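Local coordinates for protein predicted component of a thermophile-specific DNA repair system, contains a RAMP domain (Methanopyrus kandleri, PDB 4N0L) that probably binds crRNA as the Csm3 RAMP subunit of a type III-A CRISPR system, binds a zinc ion and may act as an endonuclease, at residues 113-116 with 117-120; 243-246 with 247-250. All coordinates share one frame; numbering follows the deposited sequence.

Contact 1 (113-116 with 117-120). With ZN (zinc ion), chain C.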
# COMPACT_ATOMS: atom_id res chain seq x y z
N GLY A 113 12.01 -3.52 16.42
CA GLY A 113 12.54 -2.17 16.55
C GLY A 113 12.00 -1.13 15.58
O GLY A 113 12.31 0.05 15.71
N THR A 114 11.19 -1.55 14.61
CA THR A 114 10.68 -0.61 13.61
C THR A 114 9.17 -0.72 13.42
O THR A 114 8.56 -1.73 13.76
CB THR A 114 11.36 -0.81 12.24
OG1 THR A 114 11.12 -2.14 11.77
CG2 THR A 114 12.87 -0.57 12.35
N CYS A 115 8.59 0.33 12.85
CA CYS A 115 7.15 0.39 12.61
C CYS A 115 6.83 0.01 11.17
O CYS A 115 7.23 0.70 10.24
CB CYS A 115 6.62 1.79 12.92
SG CYS A 115 4.82 1.95 12.81
N PRO A 116 6.09 -1.09 10.99
CA PRO A 116 5.67 -1.57 9.66
C PRO A 116 4.85 -0.54 8.90
O PRO A 116 5.06 -0.35 7.70
CB PRO A 116 4.83 -2.81 9.98
CG PRO A 116 5.29 -3.25 11.32
CD PRO A 116 5.64 -1.99 12.06
N VAL A 117 3.91 0.10 9.59
CA VAL A 117 3.07 1.12 8.98
C VAL A 117 3.89 2.24 8.34
O VAL A 117 3.77 2.51 7.14
CB VAL A 117 2.11 1.76 10.00
CG1 VAL A 117 1.30 2.88 9.36
CG2 VAL A 117 1.19 0.70 10.59
N CYS A 118 4.72 2.88 9.14
CA CYS A 118 5.47 4.06 8.71
C CYS A 118 6.64 3.73 7.78
O CYS A 118 6.93 4.48 6.86
CB CYS A 118 5.94 4.85 9.93
SG CYS A 118 4.59 5.60 10.89
N ARG A 119 7.33 2.61 8.02
CA ARG A 119 8.48 2.25 7.20
C ARG A 119 8.06 1.86 5.77
O ARG A 119 8.82 2.05 4.82
CB ARG A 119 9.29 1.12 7.85
CG ARG A 119 8.76 -0.28 7.56
CD ARG A 119 9.30 -1.31 8.54
NE ARG A 119 8.89 -2.66 8.17
CZ ARG A 119 8.80 -3.68 9.02
NH1 ARG A 119 9.11 -3.51 10.30
NH2 ARG A 119 8.41 -4.87 8.58
N ILE A 120 6.85 1.33 5.64
CA ILE A 120 6.32 0.91 4.34
C ILE A 120 5.58 2.03 3.63
O ILE A 120 5.83 2.32 2.45
CB ILE A 120 5.37 -0.31 4.48
CG1 ILE A 120 6.15 -1.55 4.92
CG2 ILE A 120 4.66 -0.59 3.16
CD1 ILE A 120 5.25 -2.70 5.34
ZN ZN C . 4.65 4.27 12.81
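Cys115 holds SG anti to its backbone N (chi1 -175°), while Cys118 swings SG back beside its own N (chi1 -67°), and the two sulfurs converge on one zinc ion. This is a CxxC zinc-binding motif at the start of helix 116-121, with Cys115 in the N-cap position. Cys115 SG and Cys118 SG each lie 2.3 Å from the zinc and 4.1 Å from each other. His86 and Cys88 complete the site, which has three cysteines and one histidine. The first helical turn closes with the 2.9 Å bond from Arg119 N to Cys115 O. Ile120 N follows with a 3.2 Å bond to Pro116 O. The Arg119 side chain runs extended from CG to NE, back past the start of the helix toward Thr114. One face of its guanidinium lies over Pro116, whose CA sits 3.6 Å above the plane, offset toward the rim. Outside the segments, Arg119 NE forms a salt bridge with Asp241, and Thr114 OG1 is hydrogen-bonded to Glu237. At the guanidinium edge, Arg119 NH1 reaches Thr114 OG1 at 2.8 Å, a weak bond bent to 128°.

Contact 2 (243-246 with 247-250)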
# COMPACT_ATOMS: atom_id res chain seq x y z
N LYS A 243 4.71 -9.22 3.30
CA LYS A 243 3.56 -9.76 4.02
C LYS A 243 2.55 -8.67 4.35
O LYS A 243 1.35 -8.84 4.14
CB LYS A 243 4.01 -10.46 5.30
CG LYS A 243 2.91 -11.25 5.98
CD LYS A 243 3.00 -11.15 7.50
CE LYS A 243 4.32 -11.69 8.00
NZ LYS A 243 4.55 -11.35 9.43
N TYR A 244 3.04 -7.56 4.88
CA TYR A 244 2.18 -6.47 5.31
C TYR A 244 1.61 -5.69 4.12
O TYR A 244 0.47 -5.25 4.15
CB TYR A 244 2.93 -5.54 6.25
CG TYR A 244 3.32 -6.21 7.55
CD1 TYR A 244 2.46 -7.10 8.18
CD2 TYR A 244 4.55 -5.97 8.15
CE1 TYR A 244 2.80 -7.72 9.37
CE2 TYR A 244 4.91 -6.59 9.33
CZ TYR A 244 4.03 -7.46 9.94
OH TYR A 244 4.37 -8.08 11.12
N LEU A 245 2.41 -5.54 3.07
CA LEU A 245 1.94 -4.90 1.84
C LEU A 245 0.79 -5.70 1.23
O LEU A 245 -0.26 -5.15 0.90
CB LEU A 245 3.08 -4.75 0.84
CG LEU A 245 2.67 -4.21 -0.53
CD1 LEU A 245 2.00 -2.85 -0.39
CD2 LEU A 245 3.87 -4.13 -1.47
N MET A 246 1.01 -7.01 1.08
CA MET A 246 -0.03 -7.91 0.59
C MET A 246 -1.25 -7.87 1.49
O MET A 246 -2.39 -7.82 1.02
CB MET A 246 0.49 -9.34 0.48
CG MET A 246 1.48 -9.59 -0.64
SD MET A 246 0.82 -9.23 -2.27
CE MET A 246 2.21 -9.67 -3.31
N SER A 247 -1.01 -7.90 2.80
CA SER A 247 -2.08 -7.86 3.79
C SER A 247 -2.94 -6.60 3.64
O SER A 247 -4.16 -6.66 3.78
CB SER A 247 -1.51 -7.92 5.21
OG SER A 247 -0.75 -9.10 5.39
N SER A 248 -2.29 -5.48 3.35
CA SER A 248 -3.02 -4.22 3.20
C SER A 248 -3.92 -4.29 1.97
O SER A 248 -5.04 -3.77 1.98
CB SER A 248 -2.05 -3.04 3.11
OG SER A 248 -1.36 -3.01 1.87
N LEU A 249 -3.45 -4.97 0.92
CA LEU A 249 -4.24 -5.16 -0.29
C LEU A 249 -5.43 -6.09 -0.02
O LEU A 249 -6.52 -5.89 -0.55
CB LEU A 249 -3.38 -5.70 -1.43
CG LEU A 249 -2.21 -4.81 -1.86
CD1 LEU A 249 -1.40 -5.47 -2.97
CD2 LEU A 249 -2.71 -3.44 -2.29
N LYS A 250 -5.19 -7.11 0.79
CA LYS A 250 -6.25 -8.01 1.23
C LYS A 250 -7.34 -7.25 1.99
O LYS A 250 -8.53 -7.51 1.82
CB LYS A 250 -5.66 -9.13 2.11
CG LYS A 250 -6.66 -9.84 3.01
CD LYS A 250 -7.65 -10.67 2.21
CE LYS A 250 -8.49 -11.54 3.13
NZ LYS A 250 -9.57 -12.24 2.39
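Lys243 to Met246 and Ser247 to Lys250 are consecutive turns of one alpha-helix, joined by i to i+4 backbone bonds. Ser247 N bonds to Lys243 O, and Ser248 N to Tyr244 O, both at 2.9 Å. Leu249 N reaches Leu245 O at 3.2 Å. Lys250 N meets Met246 O at 2.9 Å.

Two neighbouring serines turn their hydroxyls back onto this backbone. Ser247 places OG beside its own N (chi1 -58°), which points it at the preceding turn. Its OG donates to Lys243 O; the bond is modelled at 2.5 Å, and its exact length is doubtful. Lys243 O thus accepts both the amide and the hydroxyl of one residue. Ser248 takes a different rotamer: OG stands between N and the carbonyl carbon (chi1 72°). It donates to Leu245 O at 2.6 Å, three residues back. That carbonyl also takes Leu249 N, and Ser248 N adds a weak bond to it. The serine hydroxyls therefore find acceptors within the helix itself.

The apolar contact across the turns is between Met246 SD and Leu249 CD1, at 4.4 Å. Met246 is bent at chi2.

Helix 238-255 packs against the RRM-like sheet through these two residues. Both touch Leu10 on strand 7-16; Met246 also meets Ile272 and Leu275, and Leu249 meets Phe270, all on strand 268-278. On helix 333-338, Met246 meets Trp336 and Val337, and Leu249 meets Pro333. Tyr244 instead packs on Trp66 of helix 51-69, edge-to-face, and on helix 116-121, and its OH is hydrogen-bonded to Glu111.

All seven touching residues of contact 1 are buried, but only five of the eight in contact 2: Lys243, Ser247 and Lys250 are partly exposed. Yet the centre of contact 2 lies about 7 Å from the centre of the chain, that of contact 1 about 13 Å. They meet directly: Pro116 CB is 3.7 Å from Tyr244 CD2, and Ile120 CD1 is 3.8 Å from Tyr244 CB. Helix 116-121 thus packs against helix 238-255, which links the zinc region to the sheet side of the fold. Their chemistry differs. Contact 1 ties a helix start with metal-bound thiolates and an arginine. Contact 2 lies within a continuous helix, where backbone bonds and serine hydroxyls dominate.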